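Local coordinates for protein PLP-Dependent L-Arginine Hydroxylase MppP (Streptomyces wadayamensis, PDB 6C9B) that is a pyridoxal phosphate-dependent oxidase of the class I aminotransferase family that oxidises L-arginine to products that include 4-hydroxy-2-ketoarginine, at residues Thr157-Val165 and Asp302-Arg311; Leu110-Ala119 and Gln338-Asp346. All coordinates share one frame; numbering follows the deposited sequence.

Interaction 1: residues Thr157-Val165 and Asp302-Arg311; sequences TPNNPTGRV and DPESRSSVER
Pro161, Thr162 and Gly163 belong to the Asn-Pro-Thr-Gly loop of the class I aminotransferase fold, which follows strand 152-156 beside the cofactor and packs here on Asp302-Arg311, the turn leading into strand 309-314 of the other sheet. Arg311 and Asp302 are locked together: NE and NH2 reach side-on in the guanidinium plane to the syn lone pairs of OD2 and OD1, both bonds 2.8 Å long. This salt bridge fixes the rotation of the guanidinium, and Thr162 CG2 lies over one face near the rim, 3.6 Å from Arg311 NH2. With chi1 at 69°, Thr162 OG1 turns back to accept the backbone N-H of Arg164 in an ST turn, and also bonds to Glu134. Pro161 CG meets the aliphatic shaft at Arg311 CD, 3.9 Å away. Gly163, at positive phi, brings its CA to 3.4 Å from Ser305 OG, which in turn accepts the N-H of Ser307 in a second ST turn. Asn160, first of the four, bonds through ND2 to the bound product and to O3 of the cofactor. Water joins the two segments: one molecule donates to Gly163 O at 2.7 Å and accepts from Arg306 N at 2.9 Å.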
loop_
_atom_site.group_PDB
_atom_site.type_symbol
_atom_site.label_atom_id
_atom_site.label_comp_id
_atom_site.label_asym_id
_atom_site.label_seq_id
_atom_site.Cartn_x
_atom_site.Cartn_y
_atom_site.Cartn_z
ATOM N N THR B 157 -4.608 -10.132 -18.016
ATOM C CA THR B 157 -3.914 -10.604 -19.216
ATOM C C THR B 157 -2.478 -10.102 -19.237
ATOM O O THR B 157 -2.229 -8.895 -19.109
ATOM C CB THR B 157 -4.638 -10.191 -20.505
ATOM O OG1 THR B 157 -3.859 -10.648 -21.621
ATOM C CG2 THR B 157 -4.836 -8.661 -20.602
ATOM N N PRO B 158 -1.495 -11.007 -19.357
ATOM C CA PRO B 158 -1.604 -12.470 -19.316
ATOM C C PRO B 158 -2.231 -12.917 -18.025
ATOM O O PRO B 158 -2.026 -12.303 -16.964
ATOM C CB PRO B 158 -0.153 -12.942 -19.435
ATOM C CG PRO B 158 0.559 -11.794 -20.076
ATOM C CD PRO B 158 -0.103 -10.575 -19.508
ATOM N N ASN B 159 -3.052 -13.958 -18.091
ATOM C CA ASN B 159 -3.756 -14.338 -16.880
ATOM C C ASN B 159 -2.791 -14.993 -15.906
ATOM O O ASN B 159 -1.795 -15.622 -16.291
ATOM C CB ASN B 159 -4.920 -15.275 -17.171
ATOM C CG ASN B 159 -5.927 -15.344 -16.006
ATOM O OD1 ASN B 159 -5.890 -14.527 -15.039
ATOM N ND2 ASN B 159 -6.837 -16.296 -16.085
ATOM N N ASN B 160 -3.096 -14.811 -14.650
ATOM C CA ASN B 160 -2.477 -15.506 -13.519
ATOM C C ASN B 160 -3.587 -16.374 -12.975
ATOM O O ASN B 160 -4.571 -15.831 -12.457
ATOM C CB ASN B 160 -2.006 -14.490 -12.482
ATOM C CG ASN B 160 -1.378 -15.116 -11.285
ATOM O OD1 ASN B 160 -1.296 -16.340 -11.158
ATOM N ND2 ASN B 160 -0.869 -14.272 -10.417
ATOM N N PRO B 161 -3.518 -17.706 -13.060
ATOM C CA PRO B 161 -2.317 -18.537 -13.175
ATOM C C PRO B 161 -2.010 -19.177 -14.520
ATOM O O PRO B 161 -1.028 -19.906 -14.667
ATOM C CB PRO B 161 -2.609 -19.628 -12.140
ATOM C CG PRO B 161 -4.084 -19.853 -12.310
ATOM C CD PRO B 161 -4.664 -18.479 -12.541
ATOM N N THR B 162 -2.821 -18.917 -15.532
ATOM C CA THR B 162 -2.784 -19.731 -16.732
ATOM C C THR B 162 -1.837 -19.217 -17.805
ATOM O O THR B 162 -1.527 -19.964 -18.742
ATOM C CB THR B 162 -4.167 -19.800 -17.370
ATOM O OG1 THR B 162 -4.471 -18.503 -17.902
ATOM C CG2 THR B 162 -5.237 -20.255 -16.378
ATOM N N GLY B 163 -1.408 -17.966 -17.714
ATOM C CA GLY B 163 -0.599 -17.342 -18.748
ATOM C C GLY B 163 -1.331 -16.970 -20.017
ATOM O O GLY B 163 -0.692 -16.503 -20.967
ATOM N N ARG B 164 -2.635 -17.194 -20.092
ATOM C CA ARG B 164 -3.342 -16.983 -21.341
ATOM C C ARG B 164 -3.390 -15.500 -21.654
ATOM O O ARG B 164 -3.723 -14.688 -20.790
ATOM C CB ARG B 164 -4.753 -17.558 -21.232
ATOM C CG ARG B 164 -5.416 -17.877 -22.556
ATOM C CD ARG B 164 -6.054 -19.270 -22.511
ATOM N NE ARG B 164 -7.053 -19.431 -23.569
ATOM C CZ ARG B 164 -8.119 -20.223 -23.496
ATOM N NH1 ARG B 164 -8.359 -20.962 -22.416
ATOM N NH2 ARG B 164 -8.963 -20.263 -24.518
ATOM N N VAL B 165 -3.106 -15.149 -22.902
ATOM C CA VAL B 165 -2.994 -13.754 -23.317
ATOM C C VAL B 165 -4.211 -13.392 -24.155
ATOM O O VAL B 165 -4.511 -14.062 -25.149
ATOM C CB VAL B 165 -1.713 -13.519 -24.129
ATOM C CG1 VAL B 165 -1.660 -12.109 -24.676
ATOM C CG2 VAL B 165 -0.491 -13.793 -23.281
ATOM N N ASP B 302 -1.191 -25.639 -19.138
ATOM C CA ASP B 302 -0.933 -24.435 -19.929
ATOM C C ASP B 302 0.332 -24.610 -20.762
ATOM O O ASP B 302 1.367 -23.988 -20.482
ATOM C CB ASP B 302 -0.823 -23.234 -18.994
ATOM C CG ASP B 302 -1.931 -23.214 -17.955
ATOM O OD1 ASP B 302 -3.108 -23.313 -18.367
ATOM O OD2 ASP B 302 -1.624 -23.129 -16.748
ATOM N N PRO B 303 0.289 -25.460 -21.799
ATOM C CA PRO B 303 1.533 -25.791 -22.506
ATOM C C PRO B 303 2.218 -24.591 -23.125
ATOM O O PRO B 303 3.449 -24.604 -23.245
ATOM C CB PRO B 303 1.081 -26.800 -23.584
ATOM C CG PRO B 303 -0.418 -26.714 -23.641
ATOM C CD PRO B 303 -0.854 -26.260 -22.283
ATOM N N GLU B 304 1.471 -23.556 -23.519
ATOM C CA GLU B 304 2.028 -22.398 -24.207
ATOM C C GLU B 304 2.334 -21.222 -23.282
ATOM O O GLU B 304 2.764 -20.170 -23.766
ATOM C CB GLU B 304 1.061 -21.923 -25.300
ATOM C CG GLU B 304 0.736 -22.974 -26.346
ATOM C CD GLU B 304 1.935 -23.333 -27.208
ATOM O OE1 GLU B 304 1.941 -22.965 -28.404
ATOM O OE2 GLU B 304 2.874 -23.973 -26.690
ATOM N N SER B 305 2.128 -21.358 -21.983
ATOM C CA SER B 305 2.347 -20.220 -21.085
ATOM C C SER B 305 3.801 -19.782 -21.101
ATOM O O SER B 305 4.726 -20.608 -21.139
ATOM C CB SER B 305 1.956 -20.569 -19.655
ATOM O OG SER B 305 2.122 -19.426 -18.810
ATOM N N ARG B 306 3.999 -18.465 -21.056
ATOM C CA ARG B 306 5.314 -17.862 -20.853
ATOM C C ARG B 306 5.398 -17.086 -19.549
ATOM O O ARG B 306 6.376 -16.373 -19.316
ATOM C CB ARG B 306 5.641 -16.967 -22.049
ATOM C CG ARG B 306 5.643 -17.763 -23.347
ATOM C CD ARG B 306 6.026 -16.971 -24.550
ATOM N NE ARG B 306 7.059 -17.686 -25.295
ATOM C CZ ARG B 306 7.294 -17.537 -26.594
ATOM N NH1 ARG B 306 6.561 -16.699 -27.315
ATOM N NH2 ARG B 306 8.262 -18.238 -27.174
ATOM N N SER B 307 4.405 -17.214 -18.672
ATOM C CA SER B 307 4.419 -16.449 -17.441
ATOM C C SER B 307 5.365 -17.087 -16.421
ATOM O O SER B 307 5.879 -18.199 -16.598
ATOM C CB SER B 307 3.010 -16.347 -16.873
ATOM O OG SER B 307 2.757 -17.465 -16.055
ATOM N N SER B 308 5.569 -16.371 -15.329
ATOM C CA SER B 308 6.536 -16.763 -14.314
ATOM C C SER B 308 5.963 -17.714 -13.283
ATOM O O SER B 308 6.599 -17.954 -12.259
ATOM C CB SER B 308 7.082 -15.537 -13.590
ATOM O OG SER B 308 6.029 -14.845 -12.914
ATOM N N VAL B 309 4.767 -18.242 -13.512
ATOM C CA VAL B 309 4.210 -19.279 -12.666
ATOM C C VAL B 309 3.752 -20.426 -13.561
ATOM O O VAL B 309 3.460 -20.243 -14.741
ATOM C CB VAL B 309 3.062 -18.751 -11.790
ATOM C CG1 VAL B 309 3.564 -17.638 -10.876
ATOM C CG2 VAL B 309 1.879 -18.219 -12.670
ATOM N N GLU B 310 3.691 -21.623 -12.976
ATOM C CA GLU B 310 3.410 -22.834 -13.745
ATOM C C GLU B 310 2.441 -23.722 -12.983
ATOM O O GLU B 310 2.745 -24.164 -11.873
ATOM C CB GLU B 310 4.718 -23.595 -14.037
ATOM C CG GLU B 310 4.566 -24.924 -14.741
ATOM C CD GLU B 310 4.279 -24.806 -16.239
ATOM O OE1 GLU B 310 4.048 -23.688 -16.747
ATOM O OE2 GLU B 310 4.270 -25.854 -16.909
ATOM N N ARG B 311 1.322 -24.059 -13.616
ATOM C CA ARG B 311 0.378 -25.025 -13.058
ATOM C C ARG B 311 0.794 -26.440 -13.421
ATOM O O ARG B 311 1.234 -26.714 -14.542
ATOM C CB ARG B 311 -1.041 -24.784 -13.578
ATOM C CG ARG B 311 -1.632 -23.436 -13.191
ATOM C CD ARG B 311 -3.138 -23.453 -13.377
ATOM N NE ARG B 311 -3.522 -23.582 -14.777
ATOM C CZ ARG B 311 -4.784 -23.700 -15.184
ATOM N NH1 ARG B 311 -5.746 -23.731 -14.282
ATOM N NH2 ARG B 311 -5.081 -23.808 -16.474
HETATM O O HOH W 1 1.233 -19.959 -16.317
HETATM O O HOH W 2 2.020 -16.348 -21.019
#

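Interaction 2: residues Leu110-Ala119 and Gln338-Asp346. With EGV ((4S)-5-carbamimidamido-4-hydroxy-2-oxopentanoic acid), chain F.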
loop_
_atom_site.group_PDB
_atom_site.type_symbol
_atom_site.label_atom_id
_atom_site.label_comp_id
_atom_site.label_asym_id
_atom_site.label_seq_id
_atom_site.Cartn_x
_atom_site.Cartn_y
_atom_site.Cartn_z
ATOM N N LEU B 110 -15.903 -11.220 -14.437
ATOM C CA LEU B 110 -14.507 -11.412 -14.094
ATOM C C LEU B 110 -13.998 -12.737 -14.643
ATOM O O LEU B 110 -14.669 -13.768 -14.517
ATOM C CB LEU B 110 -14.308 -11.394 -12.577
ATOM C CG LEU B 110 -12.913 -11.653 -12.045
ATOM C CD1 LEU B 110 -11.912 -10.611 -12.498
ATOM C CD2 LEU B 110 -12.961 -11.654 -10.557
ATOM N N VAL B 111 -12.828 -12.698 -15.281
ATOM C CA VAL B 111 -12.255 -13.939 -15.809
ATOM C C VAL B 111 -12.022 -14.938 -14.676
ATOM O O VAL B 111 -11.676 -14.577 -13.544
ATOM C CB VAL B 111 -10.962 -13.652 -16.594
ATOM C CG1 VAL B 111 -9.868 -13.052 -15.693
ATOM C CG2 VAL B 111 -10.476 -14.918 -17.279
ATOM N N HIS B 112 -12.253 -16.213 -14.979
ATOM C CA HIS B 112 -12.196 -17.279 -13.995
ATOM C C HIS B 112 -11.456 -18.442 -14.650
ATOM O O HIS B 112 -11.837 -18.868 -15.745
ATOM C CB HIS B 112 -13.621 -17.684 -13.601
ATOM C CG HIS B 112 -13.695 -18.769 -12.579
ATOM N ND1 HIS B 112 -14.055 -20.068 -12.889
ATOM C CD2 HIS B 112 -13.485 -18.744 -11.244
ATOM C CE1 HIS B 112 -14.045 -20.795 -11.784
ATOM N NE2 HIS B 112 -13.707 -20.018 -10.774
ATOM N N PRO B 113 -10.392 -18.972 -14.035
ATOM C CA PRO B 113 -9.755 -18.560 -12.789
ATOM C C PRO B 113 -8.964 -17.285 -12.962
ATOM O O PRO B 113 -8.677 -16.867 -14.096
ATOM C CB PRO B 113 -8.835 -19.739 -12.476
ATOM C CG PRO B 113 -8.395 -20.174 -13.861
ATOM C CD PRO B 113 -9.646 -20.060 -14.699
ATOM N N THR B 114 -8.601 -16.662 -11.844
ATOM C CA THR B 114 -7.635 -15.570 -11.857
ATOM C C THR B 114 -7.094 -15.435 -10.441
ATOM O O THR B 114 -7.535 -16.122 -9.516
ATOM C CB THR B 114 -8.236 -14.266 -12.424
ATOM O OG1 THR B 114 -7.171 -13.400 -12.868
ATOM C CG2 THR B 114 -9.120 -13.545 -11.440
ATOM N N PHE B 115 -6.123 -14.552 -10.279
ATOM C CA PHE B 115 -5.522 -14.331 -8.969
ATOM C C PHE B 115 -6.609 -13.883 -7.986
ATOM O O PHE B 115 -7.383 -12.963 -8.280
ATOM C CB PHE B 115 -4.414 -13.282 -9.094
ATOM C CG PHE B 115 -3.841 -12.839 -7.784
ATOM C CD1 PHE B 115 -3.613 -13.752 -6.763
ATOM C CD2 PHE B 115 -3.523 -11.502 -7.577
ATOM C CE1 PHE B 115 -3.083 -13.342 -5.543
ATOM C CE2 PHE B 115 -2.979 -11.086 -6.376
ATOM C CZ PHE B 115 -2.767 -12.008 -5.351
ATOM N N ASP B 116 -6.696 -14.562 -6.843
ATOM C CA ASP B 116 -7.945 -14.518 -6.087
ATOM C C ASP B 116 -8.152 -13.185 -5.398
ATOM O O ASP B 116 -9.307 -12.849 -5.081
ATOM C CB ASP B 116 -8.066 -15.692 -5.077
ATOM C CG ASP B 116 -7.027 -15.663 -3.918
ATOM O OD1 ASP B 116 -6.018 -14.951 -3.998
ATOM O OD2 ASP B 116 -7.262 -16.381 -2.921
ATOM N N ASN B 117 -7.117 -12.363 -5.240
ATOM C CA ASN B 117 -7.385 -11.152 -4.493
ATOM C C ASN B 117 -8.170 -10.152 -5.344
ATOM O O ASN B 117 -8.864 -9.306 -4.773
ATOM C CB ASN B 117 -6.113 -10.561 -3.894
ATOM C CG ASN B 117 -5.359 -9.712 -4.825
ATOM O OD1 ASN B 117 -5.442 -9.855 -6.042
ATOM N ND2 ASN B 117 -4.565 -8.812 -4.256
ATOM N N ILE B 118 -8.153 -10.288 -6.679
ATOM C CA ILE B 118 -9.026 -9.465 -7.523
ATOM C C ILE B 118 -10.478 -9.705 -7.133
ATOM O O ILE B 118 -11.243 -8.767 -6.863
ATOM C CB ILE B 118 -8.788 -9.759 -9.017
ATOM C CG1 ILE B 118 -7.379 -9.319 -9.453
ATOM C CG2 ILE B 118 -9.795 -9.012 -9.878
ATOM C CD1 ILE B 118 -6.932 -9.905 -10.778
ATOM N N ALA B 119 -10.866 -10.987 -7.077
ATOM C CA ALA B 119 -12.227 -11.345 -6.694
ATOM C C ALA B 119 -12.523 -10.900 -5.281
ATOM O O ALA B 119 -13.612 -10.392 -4.990
ATOM C CB ALA B 119 -12.436 -12.866 -6.810
ATOM N N GLN B 338 -8.009 -21.959 -4.939
ATOM C CA GLN B 338 -8.559 -20.628 -4.707
ATOM C C GLN B 338 -8.404 -19.662 -5.880
ATOM O O GLN B 338 -9.027 -18.594 -5.839
ATOM C CB GLN B 338 -7.950 -20.046 -3.459
ATOM C CG GLN B 338 -8.701 -20.575 -2.226
ATOM C CD GLN B 338 -7.847 -20.683 -0.993
ATOM O OE1 GLN B 338 -6.662 -21.008 -1.061
ATOM N NE2 GLN B 338 -8.450 -20.406 0.155
ATOM N N PHE B 339 -7.629 -19.997 -6.917
ATOM C CA PHE B 339 -7.717 -19.240 -8.166
ATOM C C PHE B 339 -9.070 -19.417 -8.829
ATOM O O PHE B 339 -9.491 -18.565 -9.622
ATOM C CB PHE B 339 -6.649 -19.695 -9.155
ATOM C CG PHE B 339 -5.241 -19.419 -8.717
ATOM C CD1 PHE B 339 -4.668 -18.175 -8.894
ATOM C CD2 PHE B 339 -4.476 -20.437 -8.176
ATOM C CE1 PHE B 339 -3.364 -17.931 -8.501
ATOM C CE2 PHE B 339 -3.171 -20.201 -7.783
ATOM C CZ PHE B 339 -2.615 -18.950 -7.946
ATOM N N HIS B 340 -9.754 -20.516 -8.531
ATOM C CA HIS B 340 -11.071 -20.783 -9.107
ATOM C C HIS B 340 -12.106 -20.241 -8.131
ATOM O O HIS B 340 -12.816 -20.966 -7.423
ATOM C CB HIS B 340 -11.230 -22.262 -9.389
ATOM C CG HIS B 340 -10.195 -22.771 -10.334
ATOM N ND1 HIS B 340 -10.422 -22.897 -11.689
ATOM C CD2 HIS B 340 -8.906 -23.126 -10.129
ATOM C CE1 HIS B 340 -9.324 -23.354 -12.270
ATOM N NE2 HIS B 340 -8.386 -23.481 -11.348
ATOM N N TRP B 341 -12.153 -18.907 -8.123
ATOM C CA TRP B 341 -12.831 -18.147 -7.087
ATOM C C TRP B 341 -14.347 -18.332 -7.133
ATOM O O TRP B 341 -15.019 -18.042 -6.151
ATOM C CB TRP B 341 -12.444 -16.664 -7.219
ATOM C CG TRP B 341 -12.684 -16.104 -8.592
ATOM C CD1 TRP B 341 -11.767 -15.960 -9.603
ATOM C CD2 TRP B 341 -13.941 -15.631 -9.117
ATOM N NE1 TRP B 341 -12.383 -15.440 -10.742
ATOM C CE2 TRP B 341 -13.709 -15.216 -10.457
ATOM C CE3 TRP B 341 -15.226 -15.515 -8.584
ATOM C CZ2 TRP B 341 -14.730 -14.704 -11.274
ATOM C CZ3 TRP B 341 -16.238 -14.984 -9.391
ATOM C CH2 TRP B 341 -15.978 -14.604 -10.723
ATOM N N ALA B 342 -14.888 -18.852 -8.228
ATOM C CA ALA B 342 -16.313 -19.163 -8.322
ATOM C C ALA B 342 -16.627 -20.643 -8.132
ATOM O O ALA B 342 -17.784 -20.988 -7.871
ATOM C CB ALA B 342 -16.860 -18.705 -9.677
ATOM N N GLU B 343 -15.638 -21.524 -8.271
ATOM C CA GLU B 343 -15.853 -22.962 -8.196
ATOM C C GLU B 343 -14.531 -23.607 -7.804
ATOM O O GLU B 343 -13.808 -24.119 -8.666
ATOM C CB GLU B 343 -16.345 -23.524 -9.530
ATOM C CG GLU B 343 -16.900 -24.937 -9.412
ATOM C CD GLU B 343 -18.256 -24.953 -8.722
ATOM O OE1 GLU B 343 -19.274 -24.652 -9.386
ATOM O OE2 GLU B 343 -18.289 -25.218 -7.508
ATOM N N PRO B 344 -14.173 -23.577 -6.525
ATOM C CA PRO B 344 -12.802 -23.968 -6.152
ATOM C C PRO B 344 -12.471 -25.404 -6.493
ATOM O O PRO B 344 -11.294 -25.718 -6.720
ATOM C CB PRO B 344 -12.755 -23.722 -4.638
ATOM C CG PRO B 344 -14.156 -23.344 -4.225
ATOM C CD PRO B 344 -14.848 -22.845 -5.442
ATOM N N SER B 345 -13.468 -26.290 -6.540
ATOM C CA SER B 345 -13.189 -27.681 -6.894
ATOM C C SER B 345 -12.586 -27.816 -8.296
ATOM O O SER B 345 -11.894 -28.811 -8.562
ATOM C CB SER B 345 -14.471 -28.511 -6.767
ATOM O OG SER B 345 -15.437 -28.096 -7.716
ATOM N N ASP B 346 -12.776 -26.816 -9.173
ATOM C CA ASP B 346 -12.144 -26.835 -10.488
ATOM C C ASP B 346 -10.620 -26.928 -10.368
ATOM O O ASP B 346 -9.956 -27.425 -11.280
ATOM C CB ASP B 346 -12.516 -25.575 -11.286
ATOM C CG ASP B 346 -13.961 -25.582 -11.823
ATOM O OD1 ASP B 346 -14.700 -26.577 -11.673
ATOM O OD2 ASP B 346 -14.346 -24.541 -12.407
HETATM C C10 EGV F . 1.005 -14.417 -6.761
HETATM C C02 EGV F . 0.428 -11.112 -2.987
HETATM C C03 EGV F . -1.783 -10.120 -2.385
HETATM C C06 EGV F . 0.452 -11.302 -4.491
HETATM C C07 EGV F . 0.412 -12.823 -4.760
HETATM C C09 EGV F . 0.269 -13.183 -6.262
HETATM N N01 EGV F . -0.907 -11.246 -2.421
HETATM N N04 EGV F . -3.078 -10.251 -1.824
HETATM N N05 EGV F . -1.405 -8.971 -2.906
HETATM O O08 EGV F . 1.604 -10.771 -5.008
HETATM O O11 EGV F . 1.019 -14.594 -7.964
HETATM O O12 EGV F . 1.571 -15.209 -5.983
HETATM O O13 EGV F . -0.404 -12.518 -7.043
#
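Trp341 packs its indole against strand 107-112 and helix 116-124, tying the loop before strand 350-354 to the large sheet. Its CB lies 3.8 Å from Ala119 CB, and chi1 of 54° sets CG between the backbone N and carbonyl carbon, with the same alanine methyl over the five-membered ring as a CH-pi contact. Farther along, NE1 donates in the indole plane to Val111 O at 3.0 Å; CZ2 lies 3.4 Å from Leu110 O, and CH2 at the far rim comes near Leu110 CB. Leu110 CD2 shares the Ala119 face; the opposite face takes the edge of His112, CD2 foremost, in a T-shaped pair, the His112 and Trp341 planes at 87°. His112 is itself covered over one face by Ala342 CB, while ND1 bonds to Glu133. His340 turns its edge toward the His112 face in an offset edge-to-face pair and receives Pro113 CB squarely over its own ring, 3.7 Å from the centroid. One backbone bond, Thr114 N to Phe339 O at 3.1 Å, joins the two segments beside this cluster. Just past it, Phe115 lays a ring face against the product's keto oxygen, O13. Asp116, a magnesium-binding residue of this protein with no metal on this chain, bonds Leu11 N through OD2 and has its CB 3.2 Å from Gln338 O. The contact is thus mainly aromatic, with two N-H donors, the Trp341 indole and Thr114 backbone, each satisfied by a carbonyl; this probably fixes the indole's rotation and the path of the chain carrying Phe115 to the pocket.

Interactions 1 and 2 have centres 14 Å apart and meet directly through Asn159, which probably hydrogen-bonds Thr114 OG1 through OD1 and Pro113 O through ND2, both at 2.8 Å. A second meeting is apolar, with Pro161 CD 3.7 Å from Phe339 CD1. Both contacts join a segment at the C-terminal end of a strand of the large sheet to a segment next to a strand of the smaller one, and both contribute residues to the product site: Asn160 from interaction 1, Phe115 and Asn117 from interaction 2. Arg352 of strand 350-354, which also bonds the product, touches the side chains of Pro161 and Val309. The side chain of Asn160 lies about 8 Å from that of Asp116.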